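Local atomic coordinates of chitin binding protein (Tectaria macrodonta, PDB entry 6IF7), a protein that binds copper and chitin, is insecticidal, and is possibly a lytic polysaccharide monooxygenase of the AA10 family. Residues A[22-27]-A[80-85]; A[160-165]-A[175-180]. One frame throughout, in Å; residues are numbered along the deposited sequence.

Contact 1. Residues A[22-27]-A[80-85]; sequences PTSPAC and DWIATP
Ala26, in the first turn of helix 25-34, sets its methyl on the indole of Trp81. The Trp81 side chain starts away from the helix: CB heads for strand 173-182, and CG, opposite the carbonyl carbon (chi1 -73°), swings the ring back. CD2 and CE3 then run beneath Ala26 CB, CE3 nearest at 3.6 Å; the methyl lies over the six-membered ring, 4.0 Å from its centroid, a CH-pi contact offset toward the rim. Farther out CZ3 and CH2 approach Ala26 O, and NE1 donates a hydrogen bond to Leu76 O. With an alanine here the Ala26 methyl is likely to face a gap, and Leu76 O to lose its indole donor. Asp80 lays OD2 3.5 Å from Pro25 CB. Ile82 CD1 touches Ser24 CB at 3.7 Å. Ser24 is the N-cap, its OG accepting from Cys27 N (3.2 Å, 158°). No direct hydrogen bond joins the segments, but water 1 accepts from Ala26 N (2.9 Å) and donates to Asp80 O (2.7 Å). The loop is fitted to the helix start by CH-pi and apolar contact and by the Asp80 carboxylate lying against Pro25 and Ala26, its charge answered by Arg78, with one water linking the backbones.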
# COMPACT_ATOMS: atom_id res chain seq x y z
N PRO A 22 20.28 2.24 -0.58
CA PRO A 22 19.21 2.14 0.40
C PRO A 22 19.73 1.94 1.82
O PRO A 22 20.77 1.34 2.00
CB PRO A 22 18.43 0.90 -0.05
CG PRO A 22 18.85 0.65 -1.46
CD PRO A 22 20.26 1.09 -1.51
N THR A 23 18.97 2.43 2.80
CA THR A 23 19.39 2.51 4.20
C THR A 23 18.83 1.37 5.06
O THR A 23 19.58 0.76 5.81
CB THR A 23 18.99 3.87 4.82
OG1 THR A 23 17.60 4.11 4.59
CG2 THR A 23 19.75 4.98 4.18
N SER A 24 17.53 1.07 4.96
CA SER A 24 16.93 -0.01 5.76
C SER A 24 17.23 -1.35 5.09
O SER A 24 17.22 -1.44 3.84
CB SER A 24 15.42 0.19 5.96
OG SER A 24 14.63 -0.14 4.81
N PRO A 25 17.47 -2.41 5.90
CA PRO A 25 17.68 -3.76 5.37
C PRO A 25 16.57 -4.23 4.41
O PRO A 25 16.85 -4.80 3.34
CB PRO A 25 17.70 -4.63 6.63
CG PRO A 25 18.16 -3.71 7.72
CD PRO A 25 17.62 -2.37 7.38
N ALA A 26 15.31 -3.98 4.76
CA ALA A 26 14.21 -4.41 3.89
C ALA A 26 14.25 -3.71 2.53
O ALA A 26 14.03 -4.34 1.51
CB ALA A 26 12.87 -4.21 4.58
N CYS A 27 14.51 -2.41 2.50
CA CYS A 27 14.60 -1.68 1.22
C CYS A 27 15.83 -2.09 0.43
O CYS A 27 15.77 -2.13 -0.81
CB CYS A 27 14.60 -0.17 1.43
SG CYS A 27 13.01 0.53 1.93
N ASP A 80 11.20 -7.14 9.08
CA ASP A 80 11.85 -5.86 9.41
C ASP A 80 11.49 -4.69 8.47
O ASP A 80 12.19 -3.69 8.46
CB ASP A 80 13.37 -6.05 9.47
CG ASP A 80 13.95 -6.53 8.13
OD1 ASP A 80 13.17 -6.78 7.17
OD2 ASP A 80 15.18 -6.65 8.03
N TRP A 81 10.41 -4.80 7.69
CA TRP A 81 9.87 -3.63 6.99
C TRP A 81 9.59 -2.54 8.04
O TRP A 81 9.05 -2.82 9.11
CB TRP A 81 8.58 -3.94 6.25
CG TRP A 81 8.69 -4.76 4.99
CD1 TRP A 81 8.28 -6.04 4.83
CD2 TRP A 81 9.20 -4.33 3.71
NE1 TRP A 81 8.50 -6.46 3.53
CE2 TRP A 81 9.07 -5.44 2.82
CE3 TRP A 81 9.76 -3.13 3.24
CZ2 TRP A 81 9.47 -5.38 1.48
CZ3 TRP A 81 10.17 -3.08 1.87
CH2 TRP A 81 10.00 -4.20 1.02
N ILE A 82 9.98 -1.31 7.76
CA ILE A 82 9.76 -0.23 8.72
C ILE A 82 8.26 0.08 8.70
O ILE A 82 7.67 0.21 7.64
CB ILE A 82 10.62 1.01 8.45
CG1 ILE A 82 12.10 0.61 8.56
CG2 ILE A 82 10.32 2.11 9.48
CD1 ILE A 82 13.09 1.74 8.33
N ALA A 83 7.68 0.16 9.89
CA ALA A 83 6.25 0.23 10.07
C ALA A 83 5.84 1.54 10.73
O ALA A 83 6.59 2.09 11.53
CB ALA A 83 5.78 -0.95 10.90
N THR A 84 4.67 2.04 10.35
CA THR A 84 4.10 3.25 10.91
C THR A 84 3.21 2.87 12.09
O THR A 84 2.25 2.12 11.91
CB THR A 84 3.31 4.01 9.83
OG1 THR A 84 4.19 4.37 8.76
CG2 THR A 84 2.67 5.27 10.38
N PRO A 85 3.56 3.34 13.31
CA PRO A 85 2.69 3.13 14.48
C PRO A 85 1.30 3.73 14.23
O PRO A 85 1.20 4.84 13.73
CB PRO A 85 3.40 3.91 15.60
CG PRO A 85 4.83 3.94 15.19
CD PRO A 85 4.80 4.05 13.69
O HOH W 1 14.37 -2.81 7.23

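Contact 2. Residues A[160-165]-A[175-180]; sequences LIYVIW and YSCSDV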
# COMPACT_ATOMS: atom_id res chain seq x y z
N LEU A 160 -0.63 -4.88 8.07
CA LEU A 160 -0.46 -4.20 6.81
C LEU A 160 -1.80 -3.59 6.41
O LEU A 160 -2.87 -4.18 6.62
CB LEU A 160 0.09 -5.20 5.78
CG LEU A 160 0.29 -4.73 4.34
CD1 LEU A 160 1.51 -5.42 3.76
CD2 LEU A 160 -0.93 -5.01 3.46
N ILE A 161 -1.71 -2.40 5.82
CA ILE A 161 -2.83 -1.76 5.19
C ILE A 161 -2.62 -1.79 3.67
O ILE A 161 -1.57 -1.36 3.17
CB ILE A 161 -3.00 -0.36 5.75
CG1 ILE A 161 -3.44 -0.49 7.21
CG2 ILE A 161 -4.01 0.43 4.92
CD1 ILE A 161 -3.49 0.81 7.96
N TYR A 162 -3.62 -2.33 2.98
CA TYR A 162 -3.64 -2.43 1.54
C TYR A 162 -4.67 -1.43 1.01
O TYR A 162 -5.85 -1.45 1.41
CB TYR A 162 -4.03 -3.84 1.12
CG TYR A 162 -3.70 -4.22 -0.32
CD1 TYR A 162 -2.39 -4.18 -0.80
CD2 TYR A 162 -4.69 -4.69 -1.17
CE1 TYR A 162 -2.08 -4.56 -2.10
CE2 TYR A 162 -4.39 -5.09 -2.47
CZ TYR A 162 -3.09 -5.02 -2.94
OH TYR A 162 -2.82 -5.43 -4.24
N VAL A 163 -4.19 -0.54 0.15
CA VAL A 163 -5.04 0.49 -0.45
C VAL A 163 -5.09 0.25 -1.95
O VAL A 163 -4.05 0.15 -2.62
CB VAL A 163 -4.55 1.90 -0.08
CG1 VAL A 163 -5.48 2.97 -0.64
CG2 VAL A 163 -4.52 2.01 1.44
N ILE A 164 -6.33 0.13 -2.45
CA ILE A 164 -6.61 0.02 -3.86
C ILE A 164 -7.26 1.33 -4.33
O ILE A 164 -8.30 1.72 -3.80
CB ILE A 164 -7.57 -1.17 -4.14
CG1 ILE A 164 -7.00 -2.47 -3.59
CG2 ILE A 164 -7.85 -1.29 -5.63
CD1 ILE A 164 -8.00 -3.61 -3.49
N TRP A 165 -6.66 1.99 -5.31
CA TRP A 165 -7.20 3.24 -5.90
C TRP A 165 -7.74 2.90 -7.29
O TRP A 165 -6.96 2.77 -8.24
CB TRP A 165 -6.09 4.30 -5.98
CG TRP A 165 -6.48 5.68 -6.49
CD1 TRP A 165 -7.72 6.24 -6.48
CD2 TRP A 165 -5.58 6.70 -6.99
NE1 TRP A 165 -7.66 7.53 -6.99
CE2 TRP A 165 -6.36 7.83 -7.30
CE3 TRP A 165 -4.20 6.74 -7.24
CZ2 TRP A 165 -5.80 9.01 -7.82
CZ3 TRP A 165 -3.65 7.90 -7.77
CH2 TRP A 165 -4.45 9.03 -8.05
N TYR A 175 -2.10 0.20 -6.58
CA TYR A 175 -2.07 -0.70 -5.43
C TYR A 175 -0.92 -0.33 -4.51
O TYR A 175 0.20 -0.13 -4.97
CB TYR A 175 -1.92 -2.14 -5.92
CG TYR A 175 -3.04 -2.53 -6.89
CD1 TYR A 175 -4.23 -3.09 -6.41
CD2 TYR A 175 -2.92 -2.32 -8.25
CE1 TYR A 175 -5.26 -3.43 -7.28
CE2 TYR A 175 -3.94 -2.66 -9.14
CZ TYR A 175 -5.10 -3.22 -8.65
OH TYR A 175 -6.12 -3.56 -9.51
N SER A 176 -1.23 -0.22 -3.22
CA SER A 176 -0.29 0.23 -2.19
C SER A 176 -0.30 -0.68 -0.95
O SER A 176 -1.36 -0.93 -0.37
CB SER A 176 -0.68 1.65 -1.79
OG SER A 176 0.10 2.10 -0.71
N CYS A 177 0.87 -1.17 -0.54
CA CYS A 177 1.06 -1.86 0.76
C CYS A 177 1.77 -0.93 1.73
O CYS A 177 2.83 -0.41 1.37
CB CYS A 177 1.95 -3.10 0.62
SG CYS A 177 1.11 -4.49 -0.14
N SER A 178 1.22 -0.79 2.94
CA SER A 178 1.86 -0.01 4.01
C SER A 178 1.98 -0.88 5.28
O SER A 178 1.00 -1.43 5.78
CB SER A 178 1.10 1.29 4.31
OG SER A 178 1.01 2.13 3.15
N ASP A 179 3.20 -0.99 5.79
CA ASP A 179 3.48 -1.71 7.01
C ASP A 179 3.10 -0.79 8.16
O ASP A 179 3.43 0.38 8.16
CB ASP A 179 4.95 -2.09 7.05
CG ASP A 179 5.32 -3.02 5.93
OD1 ASP A 179 4.91 -4.19 5.99
OD2 ASP A 179 5.99 -2.61 4.97
N VAL A 180 2.38 -1.33 9.12
CA VAL A 180 1.93 -0.56 10.27
C VAL A 180 2.10 -1.40 11.50
O VAL A 180 2.30 -2.59 11.41
CB VAL A 180 0.46 -0.08 10.14
CG1 VAL A 180 0.32 0.82 8.92
CG2 VAL A 180 -0.53 -1.25 10.08
O HOH W 2 -1.11 1.27 1.52
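Tyr162 and Cys177 face each other in a non-hydrogen-bonded pair, and their first torsions bring ring and sulfur together: Tyr162 CG lies anti to its backbone N (chi1 -163°), Cys177 SG opposite its carbonyl carbon (chi1 -75°). The sulfur comes to the edge of the ring, 3.6 Å from Tyr162 CD1, a sulfur-aromatic contact. At the far end of that ring the hydroxyl, hydrogen-bonded to Leu63 O, passes obliquely by Tyr175, with OH 3.5 Å from Tyr175 CD1. Ile164 CG2 meets the same Tyr175 ring at CE1 (3.7 Å), and Leu160 CD1 packs on Cys177 CB. Ile161 N and O are hydrogen-bonded to Ser178 O and N, and Val163 N and O to Ser176 O and N, each at 2.9 Å, a regular antiparallel ladder. On the other face, water 2 donates to Ile161 O and to Ser178 OG (2.8 Å), itself also hydrogen-bonded to Pro7 O, and is hydrogen-bonded to Ser176 OG (2.7 Å); this water, set among buried residues, ties both serine hydroxyls to the opposite strand. A disulfide from Cys177 to Cys64 fastens the Tyr162 face to a loop far away in the sequence. In the mixed sheet strand 105-111 flanks this hairpin at 159-167, strands 46-47 and 84-86 pair with 173-182, and strand 2-6 packs against the face carrying Val163, Ser176 and Ser178.

In the fold
Contact 2 lies near the centre of the chain and is buried, whereas contact 1 is about 14 Å from that centre and only partly buried. Both reach the mixed sheet, because residues 80-85 lead into strand 84-86, the parallel neighbour of 173-182. The two touch directly: Thr84 N is probably hydrogen-bonded to Asp179 O (3.0 Å), and Trp81 CB packs beside Asp179 OD2. Asp179 pairs with Arg10, which also makes a cation-pi contact with Trp81. Direct backbone hydrogen bonds hold the core contact, water 2 only adding to them on its serine face; in contact 1 water supplies the polar link between segments that share no direct hydrogen bond. Each holds one cysteine of a separate disulfide.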